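Local coordinates for protein amorpha-4,11-diene synthase (Artemisia annua, PDB 4GAX) that probably catalyses metal-dependent cyclisation of farnesyl diphosphate to sesquiterpenes, as a mutant form of an alpha-bisabolol synthase related to amorpha-4,11-diene synthase, at residues Arg128-Phe133 with Tyr511-Lys515; Ile227-Glu231 with Ile241-Lys245; Gln261-Trp265 with Ile303-Lys307; Asn273-Tyr277 with Tyr349-Ile353; Glu407-Ser411 with Ile454-Arg458. All coordinates share one frame; numbering follows the deposited sequence.

In the fold
The chain is all-helical, with the two-part build of plant sesquiterpene synthases. Contact 1 closes a sequence loop within which the other four are nested, and brings a helix end of the N-terminal terpene synthase domain against the end of helix 489-513. Contacts 2 and 3 share the long helix 238-269, with centres about 30 Å apart. Contacts 3 and 4 alternate along the sequence, their centres about 18 Å apart. Helix 299-322 of contact 3 carries the DDxxD sequence, and helix 447-461 of contact 5 ends within the second presumed metal-binding motif, so these two contacts, about 29 Å apart between centres, lie on helices likely to frame the active site.

Contact 1: residues Arg128-Phe133 with Tyr511-Lys515; sequences RKQGYF and YLITK
Y511 carries its ring with CG opposite the backbone N (chi1 174°), which extends the phenol toward the end of helix 120-129 and delivers OH to K129 O. F133 has a similarly extended first torsion, chi1 -159°, and this lays its ring against L512. The Y511 hydroxyl donates to K129 O at 2.6 Å, tilted 25° from the carbonyl plane. That carbonyl, like R128 O, which lies 3.5 Å from Y511 CE2, sits at the edge of the phenol ring. A water gives the hydroxyl a further bond at 3.0 Å, and R519 NH1 also bonds to it. G131, with positive phi, follows the last helical turn in a Schellman motif, and G131 N bonds back to R128 O at 2.9 Å. The turn belongs to the N-terminal terpene synthase domain, while L512 lies in the last turn of helix 489-513, so the contact ties two distant parts of the chain together. A phenylalanine in place of Y511 lacks the hydroxyl, and K129 O would probably lose a close donor and R519 NH1 one acceptor. Beside the polar pair, L512 packs against both F133 and R128. Its CB makes a CH-pi contact over one face of the F133 ring, 4.1 Å from the centroid, while its CD1 lies 3.8 Å from R128 CD. The R128 guanidinium, with F133 CE2 over one face, offset toward the rim, forms a salt bridge with E174. I513 CD1 approaches the F133 ring at its edge, 3.4 Å from CD1 of the phenylalanine.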
# COMPACT_ATOMS: atom_id res chain seq x y z
N ARG A 128 14.66 -8.99 4.42
CA ARG A 128 14.15 -8.63 3.09
C ARG A 128 13.20 -7.44 3.15
O ARG A 128 13.21 -6.60 2.26
CB ARG A 128 13.47 -9.84 2.41
CG ARG A 128 14.50 -10.85 1.87
CD ARG A 128 13.93 -11.73 0.74
NE ARG A 128 15.00 -12.54 0.15
CZ ARG A 128 14.79 -13.44 -0.81
NH1 ARG A 128 13.57 -13.61 -1.30
NH2 ARG A 128 15.81 -14.18 -1.27
N LYS A 129 12.38 -7.37 4.19
CA LYS A 129 11.50 -6.22 4.38
C LYS A 129 12.33 -4.93 4.49
O LYS A 129 11.92 -3.87 4.04
CB LYS A 129 10.62 -6.41 5.61
CG LYS A 129 9.71 -5.23 5.99
CD LYS A 129 8.79 -5.62 7.17
CE LYS A 129 7.97 -4.42 7.69
NZ LYS A 129 7.66 -3.44 6.61
N GLN A 130 13.52 -5.05 5.08
CA GLN A 130 14.41 -3.91 5.27
C GLN A 130 15.16 -3.58 3.97
O GLN A 130 15.85 -2.55 3.86
CB GLN A 130 15.38 -4.20 6.43
CG GLN A 130 16.19 -3.01 6.94
CD GLN A 130 15.36 -1.95 7.63
OE1 GLN A 130 14.15 -2.12 7.85
NE2 GLN A 130 16.01 -0.84 7.99
N GLY A 131 15.00 -4.43 2.97
CA GLY A 131 15.66 -4.19 1.70
C GLY A 131 16.94 -5.00 1.51
O GLY A 131 17.61 -4.84 0.49
N TYR A 132 17.30 -5.84 2.48
CA TYR A 132 18.51 -6.66 2.32
C TYR A 132 18.17 -7.95 1.58
O TYR A 132 17.41 -8.77 2.10
CB TYR A 132 19.14 -7.02 3.67
CG TYR A 132 19.57 -5.83 4.50
CD1 TYR A 132 18.99 -5.58 5.74
CD2 TYR A 132 20.58 -4.97 4.05
CE1 TYR A 132 19.39 -4.48 6.52
CE2 TYR A 132 20.97 -3.88 4.82
CZ TYR A 132 20.38 -3.64 6.05
OH TYR A 132 20.79 -2.57 6.81
N PHE A 133 18.73 -8.13 0.39
CA PHE A 133 18.41 -9.29 -0.45
C PHE A 133 19.16 -10.53 0.05
O PHE A 133 19.99 -11.13 -0.66
CB PHE A 133 18.77 -8.98 -1.91
CG PHE A 133 18.05 -9.84 -2.93
CD1 PHE A 133 17.97 -9.42 -4.26
CD2 PHE A 133 17.48 -11.06 -2.59
CE1 PHE A 133 17.33 -10.20 -5.22
CE2 PHE A 133 16.85 -11.85 -3.54
CZ PHE A 133 16.77 -11.41 -4.86
N TYR A 511 11.65 -4.76 -5.68
CA TYR A 511 11.75 -4.09 -4.39
C TYR A 511 13.10 -4.32 -3.72
O TYR A 511 13.67 -3.40 -3.12
CB TYR A 511 10.63 -4.58 -3.47
CG TYR A 511 10.68 -4.08 -2.04
CD1 TYR A 511 10.18 -2.83 -1.70
CD2 TYR A 511 11.21 -4.88 -1.03
CE1 TYR A 511 10.22 -2.37 -0.36
CE2 TYR A 511 11.26 -4.43 0.29
CZ TYR A 511 10.76 -3.19 0.62
OH TYR A 511 10.79 -2.78 1.95
N LEU A 512 13.62 -5.54 -3.84
CA LEU A 512 14.88 -5.91 -3.20
C LEU A 512 16.08 -5.40 -3.96
O LEU A 512 17.18 -5.30 -3.41
CB LEU A 512 14.96 -7.44 -3.05
CG LEU A 512 13.89 -8.02 -2.11
CD1 LEU A 512 13.75 -9.53 -2.30
CD2 LEU A 512 14.25 -7.72 -0.66
N ILE A 513 15.87 -5.08 -5.23
CA ILE A 513 16.95 -4.69 -6.13
C ILE A 513 17.01 -3.17 -6.35
O ILE A 513 18.00 -2.64 -6.86
CB ILE A 513 16.75 -5.44 -7.48
CG1 ILE A 513 18.00 -6.20 -7.85
CG2 ILE A 513 16.22 -4.52 -8.59
CD1 ILE A 513 18.27 -7.28 -6.88
N THR A 514 15.97 -2.46 -5.96
CA THR A 514 15.94 -1.02 -6.22
C THR A 514 16.56 -0.19 -5.09
O THR A 514 16.03 -0.14 -3.98
CB THR A 514 14.51 -0.54 -6.54
OG1 THR A 514 13.96 -1.35 -7.58
CG2 THR A 514 14.54 0.91 -7.00
N LYS A 515 17.68 0.47 -5.40
CA LYS A 515 18.42 1.24 -4.41
C LYS A 515 18.53 2.74 -4.73
O LYS A 515 19.00 3.51 -3.89
CB LYS A 515 19.86 0.69 -4.26
CG LYS A 515 19.95 -0.80 -4.00
CD LYS A 515 19.23 -1.18 -2.71
CE LYS A 515 19.18 -2.71 -2.60
NZ LYS A 515 18.37 -3.14 -1.43
O HOH W 1 8.46 -2.20 3.71

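Contact 2: residues Ile227-Glu231 with Ile241-Lys245; sequences IPFYE and IKLAK
K245 NZ is held by two groups: both carboxylate oxygens of E231 and the backbone oxygen of S562. The bond to E231 OE2 is 2.8 Å long and meets that oxygen on its syn side, 19° out of the carboxylate plane. The second, to E231 OE1, is weak at 2.9 Å. E231 reaches out as an extended chain, whereas K245 bends at chi3 (102°), and this turns its ammonium end across the end of the glutamate. Beside the salt bridge lies an apolar layer. I241 CD1 fits between I227 CG2, 3.7 Å away, and the edge of the Y230 ring, where CD2 is 4.0 Å distant. I241 CG1 also lies 3.7 Å from E231 CB, and the aliphatic part of K245 joins in where its CG meets I227 CG2 at 3.7 Å. The Y230 hydroxyl bonds instead to N237 N, in the connection between the two helices. Helices 219-232 and 238-269 thus form an antiparallel helical hairpin, their local axes 160° apart and 10.5 Å at closest approach. M561 touches both I227 and K245, L90 also meets I227, and F248 of helix 238-269 flanks that isoleucine.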
# COMPACT_ATOMS: atom_id res chain seq x y z
N ILE A 227 -2.89 -6.01 17.27
CA ILE A 227 -2.95 -5.48 18.62
C ILE A 227 -3.79 -6.37 19.57
O ILE A 227 -3.27 -6.82 20.60
CB ILE A 227 -3.39 -3.99 18.62
CG1 ILE A 227 -2.24 -3.11 18.14
CG2 ILE A 227 -3.81 -3.58 20.03
CD1 ILE A 227 -2.63 -1.63 17.95
N PRO A 228 -5.05 -6.69 19.20
CA PRO A 228 -5.82 -7.55 20.11
C PRO A 228 -5.27 -8.96 20.24
O PRO A 228 -5.34 -9.54 21.33
CB PRO A 228 -7.22 -7.60 19.46
CG PRO A 228 -6.96 -7.31 18.00
CD PRO A 228 -5.85 -6.28 18.03
N PHE A 229 -4.75 -9.53 19.16
CA PHE A 229 -4.15 -10.85 19.27
C PHE A 229 -2.97 -10.79 20.25
O PHE A 229 -2.82 -11.66 21.11
CB PHE A 229 -3.71 -11.42 17.92
CG PHE A 229 -2.88 -12.68 18.04
CD1 PHE A 229 -3.48 -13.90 18.25
CD2 PHE A 229 -1.49 -12.62 17.96
CE1 PHE A 229 -2.73 -15.06 18.39
CE2 PHE A 229 -0.73 -13.77 18.10
CZ PHE A 229 -1.36 -14.99 18.31
N TYR A 230 -2.13 -9.76 20.12
CA TYR A 230 -0.94 -9.67 20.97
C TYR A 230 -1.36 -9.51 22.43
O TYR A 230 -0.80 -10.15 23.33
CB TYR A 230 -0.04 -8.51 20.52
CG TYR A 230 1.28 -8.43 21.27
CD1 TYR A 230 2.34 -9.28 20.94
CD2 TYR A 230 1.47 -7.52 22.30
CE1 TYR A 230 3.57 -9.21 21.63
CE2 TYR A 230 2.68 -7.45 22.99
CZ TYR A 230 3.72 -8.29 22.64
OH TYR A 230 4.91 -8.21 23.34
N GLU A 231 -2.36 -8.67 22.66
CA GLU A 231 -2.77 -8.33 24.01
C GLU A 231 -3.25 -9.56 24.76
O GLU A 231 -3.12 -9.64 25.98
CB GLU A 231 -3.87 -7.25 23.98
CG GLU A 231 -4.36 -6.85 25.37
CD GLU A 231 -5.30 -5.66 25.35
OE1 GLU A 231 -6.00 -5.45 24.33
OE2 GLU A 231 -5.34 -4.93 26.37
N ILE A 241 2.26 -3.36 24.61
CA ILE A 241 0.84 -3.32 24.27
C ILE A 241 0.20 -2.03 24.78
O ILE A 241 -0.65 -1.45 24.10
CB ILE A 241 0.05 -4.57 24.75
CG1 ILE A 241 -1.34 -4.59 24.09
CG2 ILE A 241 -0.09 -4.60 26.27
CD1 ILE A 241 -1.29 -4.58 22.57
N LYS A 242 0.63 -1.57 25.96
CA LYS A 242 0.08 -0.32 26.48
C LYS A 242 0.41 0.84 25.55
O LYS A 242 -0.45 1.66 25.21
CB LYS A 242 0.63 -0.04 27.88
CG LYS A 242 -0.04 1.14 28.56
CD LYS A 242 0.63 1.47 29.89
CE LYS A 242 -0.24 2.39 30.72
NZ LYS A 242 0.50 2.92 31.89
N LEU A 243 1.67 0.90 25.14
CA LEU A 243 2.13 1.92 24.22
C LEU A 243 1.45 1.83 22.86
O LEU A 243 1.05 2.84 22.27
CB LEU A 243 3.65 1.79 24.02
CG LEU A 243 4.29 2.74 23.02
CD1 LEU A 243 4.02 4.19 23.39
CD2 LEU A 243 5.78 2.48 22.96
N ALA A 244 1.34 0.61 22.34
CA ALA A 244 0.75 0.42 21.01
C ALA A 244 -0.69 0.91 20.94
O ALA A 244 -1.13 1.45 19.92
CB ALA A 244 0.83 -1.06 20.57
N LYS A 245 -1.44 0.71 22.02
CA LYS A 245 -2.85 1.09 22.00
C LYS A 245 -3.02 2.59 22.18
O LYS A 245 -3.88 3.20 21.53
CB LYS A 245 -3.62 0.34 23.08
CG LYS A 245 -3.72 -1.16 22.86
CD LYS A 245 -4.36 -1.85 24.09
CE LYS A 245 -5.81 -2.19 23.86
NZ LYS A 245 -6.47 -2.72 25.11

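Contact 3: residues Gln261-Trp265 with Ile303-Lys307; sequences QLSKW and IFLAK
The indole of W265 has the K307 side chain laid along one face, while L262 O sits at its edge, in plane. K307 CG stands over the six-membered ring, 3.7 Å from its centroid and only 7° off the normal, a nearly vertical CH-pi contact. Farther along the lysine, NZ comes over the five-membered ring at 4.4 Å from the centroid, close enough for a cation-pi interaction. Two torsions arrange this. W265 turns its ring carbon away from the backbone N (chi1 176°), and K307 is fully extended beyond CG, its methylenes tracking the ring from the benzene part to the pyrrole part. L262 fills the space beside the lysine: its CD1 lies 3.5 Å from A306 CB, and its CD2 touches both K307 CG and I303 O, each at 3.6 Å. At the outer margin, the amide nitrogen NE2 of Q261 abuts I303 CD1 at 3.5 Å. The local axes of helices 238-269 and 299-322 run in roughly the same direction, 35° apart, with 10.8 Å between them. Helix 299-322 carries the DDxxD sequence typical of class I terpene synthases two to three turns farther along, while L356 and T360 of helix 351-370 also touch W265 and place the indole among three helices. The chemistry is therefore mostly dispersive: the lysine serves chiefly as a hydrocarbon strip, and its charge, resting on the electron-rich face of the indole, is likely to gain a modest stabilisation without any oppositely charged partner from the facing segment.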
# COMPACT_ATOMS: atom_id res chain seq x y z
N GLN A 261 -10.08 17.86 7.37
CA GLN A 261 -9.59 18.92 6.50
C GLN A 261 -9.90 18.60 5.04
O GLN A 261 -10.34 19.45 4.28
CB GLN A 261 -8.08 19.10 6.70
CG GLN A 261 -7.71 19.55 8.10
CD GLN A 261 -6.23 19.44 8.40
OE1 GLN A 261 -5.83 19.09 9.52
NE2 GLN A 261 -5.40 19.74 7.41
N LEU A 262 -9.71 17.35 4.64
CA LEU A 262 -10.04 16.93 3.29
C LEU A 262 -11.52 17.00 2.99
O LEU A 262 -11.92 17.33 1.87
CB LEU A 262 -9.51 15.52 3.02
CG LEU A 262 -8.02 15.53 2.74
CD1 LEU A 262 -7.45 14.12 2.96
CD2 LEU A 262 -7.75 16.02 1.30
N SER A 263 -12.33 16.69 4.01
CA SER A 263 -13.78 16.71 3.86
C SER A 263 -14.26 18.13 3.62
O SER A 263 -15.17 18.34 2.82
CB SER A 263 -14.48 16.09 5.08
OG SER A 263 -14.10 14.73 5.21
N LYS A 264 -13.65 19.09 4.32
CA LYS A 264 -14.05 20.50 4.15
C LYS A 264 -13.69 21.02 2.77
O LYS A 264 -14.49 21.66 2.10
CB LYS A 264 -13.42 21.39 5.23
CG LYS A 264 -14.24 21.49 6.49
CD LYS A 264 -13.37 21.81 7.70
CE LYS A 264 -14.03 21.30 8.97
NZ LYS A 264 -13.23 21.65 10.18
N TRP A 265 -12.45 20.75 2.37
CA TRP A 265 -11.95 21.05 1.03
C TRP A 265 -12.87 20.49 -0.05
O TRP A 265 -13.26 21.21 -0.99
CB TRP A 265 -10.56 20.44 0.88
CG TRP A 265 -9.92 20.57 -0.49
CD1 TRP A 265 -9.23 21.66 -0.98
CD2 TRP A 265 -9.83 19.56 -1.50
NE1 TRP A 265 -8.75 21.39 -2.24
CE2 TRP A 265 -9.10 20.10 -2.58
CE3 TRP A 265 -10.32 18.24 -1.60
CZ2 TRP A 265 -8.84 19.37 -3.75
CZ3 TRP A 265 -10.06 17.52 -2.75
CH2 TRP A 265 -9.32 18.09 -3.81
N ILE A 303 -2.35 14.27 2.74
CA ILE A 303 -3.42 15.20 2.38
C ILE A 303 -3.30 15.60 0.92
O ILE A 303 -4.30 15.61 0.19
CB ILE A 303 -3.42 16.44 3.30
CG1 ILE A 303 -3.91 16.03 4.70
CG2 ILE A 303 -4.30 17.55 2.72
CD1 ILE A 303 -3.71 17.11 5.77
N PHE A 304 -2.09 15.89 0.46
CA PHE A 304 -1.89 16.28 -0.93
C PHE A 304 -2.22 15.11 -1.87
O PHE A 304 -2.86 15.30 -2.91
CB PHE A 304 -0.44 16.73 -1.18
CG PHE A 304 -0.20 17.21 -2.57
CD1 PHE A 304 -0.91 18.31 -3.06
CD2 PHE A 304 0.67 16.54 -3.42
CE1 PHE A 304 -0.73 18.76 -4.37
CE2 PHE A 304 0.86 16.98 -4.74
CZ PHE A 304 0.16 18.10 -5.21
N LEU A 305 -1.79 13.92 -1.51
CA LEU A 305 -2.01 12.74 -2.33
C LEU A 305 -3.50 12.47 -2.45
O LEU A 305 -4.00 12.15 -3.53
CB LEU A 305 -1.27 11.53 -1.75
CG LEU A 305 -1.47 10.16 -2.42
CD1 LEU A 305 -1.04 10.16 -3.88
CD2 LEU A 305 -0.66 9.08 -1.63
N ALA A 306 -4.22 12.63 -1.35
CA ALA A 306 -5.66 12.43 -1.38
C ALA A 306 -6.31 13.41 -2.36
O ALA A 306 -7.20 13.02 -3.12
CB ALA A 306 -6.25 12.61 0.03
N LYS A 307 -5.89 14.67 -2.33
CA LYS A 307 -6.41 15.66 -3.28
C LYS A 307 -6.12 15.27 -4.72
O LYS A 307 -7.00 15.38 -5.58
CB LYS A 307 -5.83 17.05 -2.98
CG LYS A 307 -6.26 17.59 -1.61
CD LYS A 307 -5.57 18.92 -1.30
CE LYS A 307 -6.08 19.52 0.02
NZ LYS A 307 -5.41 20.84 0.32

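Contact 4: residues Asn273-Tyr277 with Tyr349-Ile353; sequences NNAPY and YMKPI
N274 and P352 come within 6.1 Å between CA atoms where helix 271-274 gives way to a turn and helix 351-370 is just beginning. A275 is the first residue to leave helical angles; the N274 carbonyl oxygen just before it lies 3.6 Å from I353 CD1 and 3.8 Å from P352 CG, and N274 CB meets P352 CB at 3.9 Å. N274 ND2 donates to F269 O. Beyond the turn Y277 takes chi1 54°, with CG between the backbone N and carbonyl carbon, which swings the phenol back over its own chain; A275 C lies over one ring face. From there the ring reaches I353, whose CD1 lies at the ring edge, 4.1 Å from CZ. Y277 CE2 approaches the edge of the Y349 ring, 4.2 Å from CD1. Both rings also meet Y322 in helix 299-322, two residues past the DDxxD sequence, and the Y349 hydroxyl bonds to E327. An alanine at Y277 lacks the ring, which would probably open a gap beside I353 CD1 and leave Y349 and Y322 without one of their neighbours. The chemistry is uneven: the 3.0 Å approach of Y277 OH to I353 CG1 is short and its exact value doubtful, but the hydroxyl is buried with no polar partner in the model, which is likely to cost hydrogen-bonding energy.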
# COMPACT_ATOMS: atom_id res chain seq x y z
N ASN A 273 -22.93 19.66 -7.78
CA ASN A 273 -23.24 20.77 -8.68
C ASN A 273 -22.16 21.04 -9.73
O ASN A 273 -22.47 21.35 -10.88
CB ASN A 273 -23.52 22.04 -7.88
CG ASN A 273 -24.87 22.02 -7.20
OD1 ASN A 273 -25.84 21.48 -7.74
ND2 ASN A 273 -24.94 22.60 -6.01
N ASN A 274 -20.90 20.92 -9.33
CA ASN A 274 -19.79 21.34 -10.19
C ASN A 274 -19.17 20.20 -11.00
O ASN A 274 -18.36 20.44 -11.89
CB ASN A 274 -18.73 22.06 -9.36
CG ASN A 274 -19.23 23.39 -8.83
OD1 ASN A 274 -19.71 24.24 -9.59
ND2 ASN A 274 -19.17 23.58 -7.51
N ALA A 275 -19.57 18.97 -10.69
CA ALA A 275 -19.16 17.81 -11.49
C ALA A 275 -20.17 16.67 -11.34
O ALA A 275 -19.85 15.62 -10.80
CB ALA A 275 -17.78 17.34 -11.07
N PRO A 276 -21.40 16.87 -11.83
CA PRO A 276 -22.46 15.89 -11.56
C PRO A 276 -22.25 14.57 -12.29
O PRO A 276 -22.88 13.56 -11.98
CB PRO A 276 -23.72 16.60 -12.05
CG PRO A 276 -23.23 17.49 -13.15
CD PRO A 276 -21.86 17.95 -12.73
N TYR A 277 -21.35 14.58 -13.27
CA TYR A 277 -20.97 13.37 -13.98
C TYR A 277 -20.12 12.45 -13.10
O TYR A 277 -20.04 11.24 -13.36
CB TYR A 277 -20.20 13.74 -15.25
CG TYR A 277 -19.02 14.64 -14.99
CD1 TYR A 277 -17.80 14.11 -14.62
CD2 TYR A 277 -19.14 16.02 -15.10
CE1 TYR A 277 -16.73 14.92 -14.37
CE2 TYR A 277 -18.06 16.84 -14.86
CZ TYR A 277 -16.86 16.28 -14.49
OH TYR A 277 -15.77 17.07 -14.24
N TYR A 349 -18.49 23.14 -18.84
CA TYR A 349 -18.55 22.17 -17.75
C TYR A 349 -17.18 21.75 -17.20
O TYR A 349 -17.10 21.18 -16.11
CB TYR A 349 -19.36 20.93 -18.16
CG TYR A 349 -18.63 19.95 -19.04
CD1 TYR A 349 -17.98 18.85 -18.49
CD2 TYR A 349 -18.59 20.10 -20.42
CE1 TYR A 349 -17.31 17.94 -19.28
CE2 TYR A 349 -17.92 19.20 -21.22
CZ TYR A 349 -17.29 18.12 -20.65
OH TYR A 349 -16.63 17.20 -21.45
N MET A 350 -16.12 22.03 -17.95
CA MET A 350 -14.78 21.63 -17.51
C MET A 350 -14.09 22.73 -16.69
O MET A 350 -13.02 22.51 -16.12
CB MET A 350 -13.90 21.27 -18.71
CG MET A 350 -14.31 19.99 -19.43
SD MET A 350 -13.56 19.92 -21.07
CE MET A 350 -13.52 18.13 -21.34
N LYS A 351 -14.71 23.90 -16.65
CA LYS A 351 -14.12 25.03 -15.92
C LYS A 351 -13.90 24.77 -14.41
O LYS A 351 -12.80 25.02 -13.91
CB LYS A 351 -14.89 26.32 -16.17
CG LYS A 351 -14.83 26.81 -17.62
CD LYS A 351 -15.44 28.21 -17.79
CE LYS A 351 -15.14 28.77 -19.17
NZ LYS A 351 -15.45 30.23 -19.27
N PRO A 352 -14.93 24.26 -13.70
CA PRO A 352 -14.70 24.09 -12.25
C PRO A 352 -13.56 23.13 -11.93
O PRO A 352 -12.83 23.32 -10.96
CB PRO A 352 -16.02 23.50 -11.74
CG PRO A 352 -17.05 23.94 -12.76
CD PRO A 352 -16.32 23.93 -14.08
N ILE A 353 -13.40 22.11 -12.76
CA ILE A 353 -12.41 21.08 -12.48
C ILE A 353 -11.02 21.62 -12.82
O ILE A 353 -10.04 21.32 -12.15
CB ILE A 353 -12.70 19.78 -13.27
CG1 ILE A 353 -14.11 19.25 -12.95
CG2 ILE A 353 -11.65 18.71 -12.96
CD1 ILE A 353 -15.29 20.00 -13.62

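Contact 5: residues Glu407-Ser411 with Ile454-Arg458; sequences EELDS and ILGRR
D410 and R457 link two helices of the metal-binding domain of a class I terpene synthase, helix 407-416 crossing helix 447-461 with local axes 101° apart. The last two residues of helix 447-461 begin the sequence NDLAGHKEE, which matches the second presumed metal-binding motif; its end is not modelled. In the salt bridge one oxygen, D410 OD2, takes two donors of the same arginine. R457 NE approaches it at 2.5 Å, doubtfully short, and R457 NH2 gives a weaker, bent bond of 2.8 Å. D410 OD2 lies near the guanidinium plane, at its edge, yet the carboxylate is turned 56° from that plane, so the match is not flat. R457 bends at chi3 (45°), folding the guanidinium back to the aspartate; its NH1 also has a long, weak ion pair with D461. R458 NH2 stands 4.0 Å from D410 OD1, and the carboxylate may partly offset the charge of both arginines. R457 NH2 also comes too close to R458 NE and NH2, donor against donor, so the exact placement of these ends is doubtful. Next to the carboxylate, I454 offers only carbon, its CG1 3.9 Å from D410 OD2.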
# COMPACT_ATOMS: atom_id res chain seq x y z
N GLU A 407 0.41 -4.77 -26.58
CA GLU A 407 1.67 -4.14 -26.24
C GLU A 407 1.32 -2.80 -25.61
O GLU A 407 1.73 -2.49 -24.50
CB GLU A 407 2.52 -3.91 -27.50
CG GLU A 407 2.83 -5.16 -28.32
CD GLU A 407 1.78 -5.45 -29.38
OE1 GLU A 407 1.66 -4.64 -30.33
OE2 GLU A 407 1.08 -6.48 -29.26
N GLU A 408 0.53 -2.03 -26.36
CA GLU A 408 0.09 -0.70 -25.95
C GLU A 408 -0.92 -0.72 -24.80
O GLU A 408 -0.85 0.12 -23.90
CB GLU A 408 -0.49 0.04 -27.16
CG GLU A 408 0.56 0.59 -28.11
CD GLU A 408 0.06 0.72 -29.54
OE1 GLU A 408 0.51 1.65 -30.25
OE2 GLU A 408 -0.77 -0.11 -29.97
N LEU A 409 -1.84 -1.67 -24.82
CA LEU A 409 -2.90 -1.73 -23.81
C LEU A 409 -2.36 -2.07 -22.42
O LEU A 409 -3.07 -1.95 -21.42
CB LEU A 409 -4.01 -2.71 -24.24
CG LEU A 409 -5.42 -2.51 -23.67
CD1 LEU A 409 -5.70 -3.46 -22.50
CD2 LEU A 409 -5.65 -1.06 -23.25
N ASP A 410 -1.10 -2.50 -22.36
CA ASP A 410 -0.41 -2.72 -21.09
C ASP A 410 0.56 -1.57 -20.83
O ASP A 410 0.75 -1.15 -19.68
CB ASP A 410 0.34 -4.05 -21.12
CG ASP A 410 -0.28 -5.10 -20.20
OD1 ASP A 410 0.02 -6.30 -20.37
OD2 ASP A 410 -1.06 -4.72 -19.31
N SER A 411 1.15 -1.07 -21.90
CA SER A 411 2.13 0.01 -21.84
C SER A 411 1.49 1.35 -21.49
O SER A 411 1.88 1.99 -20.51
CB SER A 411 2.89 0.09 -23.18
OG SER A 411 3.37 1.40 -23.46
N ILE A 454 0.60 -3.42 -14.55
CA ILE A 454 0.06 -4.66 -15.11
C ILE A 454 -0.76 -5.42 -14.06
O ILE A 454 -1.86 -5.92 -14.35
CB ILE A 454 1.17 -5.59 -15.62
CG1 ILE A 454 1.93 -4.94 -16.79
CG2 ILE A 454 0.59 -6.92 -16.07
CD1 ILE A 454 3.07 -5.81 -17.31
N LEU A 455 -0.23 -5.51 -12.85
CA LEU A 455 -0.91 -6.20 -11.76
C LEU A 455 -2.26 -5.54 -11.47
O LEU A 455 -3.26 -6.23 -11.25
CB LEU A 455 -0.05 -6.17 -10.50
CG LEU A 455 -0.66 -6.73 -9.20
CD1 LEU A 455 -1.07 -8.18 -9.35
CD2 LEU A 455 0.32 -6.58 -8.06
N GLY A 456 -2.28 -4.21 -11.48
CA GLY A 456 -3.50 -3.45 -11.25
C GLY A 456 -4.56 -3.78 -12.28
O GLY A 456 -5.74 -3.91 -11.95
N ARG A 457 -4.13 -3.91 -13.54
CA ARG A 457 -5.04 -4.27 -14.61
C ARG A 457 -5.54 -5.69 -14.42
O ARG A 457 -6.73 -5.97 -14.60
CB ARG A 457 -4.36 -4.10 -15.97
CG ARG A 457 -5.30 -4.04 -17.15
CD ARG A 457 -4.52 -3.96 -18.47
NE ARG A 457 -3.41 -4.91 -18.50
CZ ARG A 457 -3.55 -6.22 -18.67
NH1 ARG A 457 -4.76 -6.76 -18.81
NH2 ARG A 457 -2.48 -7.00 -18.68
N ARG A 458 -4.64 -6.61 -14.05
CA ARG A 458 -5.03 -8.01 -13.85
C ARG A 458 -5.99 -8.16 -12.67
O ARG A 458 -6.96 -8.91 -12.75
CB ARG A 458 -3.81 -8.90 -13.62
CG ARG A 458 -2.77 -8.89 -14.74
CD ARG A 458 -3.22 -9.68 -15.96
NE ARG A 458 -2.32 -9.47 -17.09
CZ ARG A 458 -2.41 -10.11 -18.25
NH1 ARG A 458 -3.36 -11.01 -18.45
NH2 ARG A 458 -1.54 -9.85 -19.22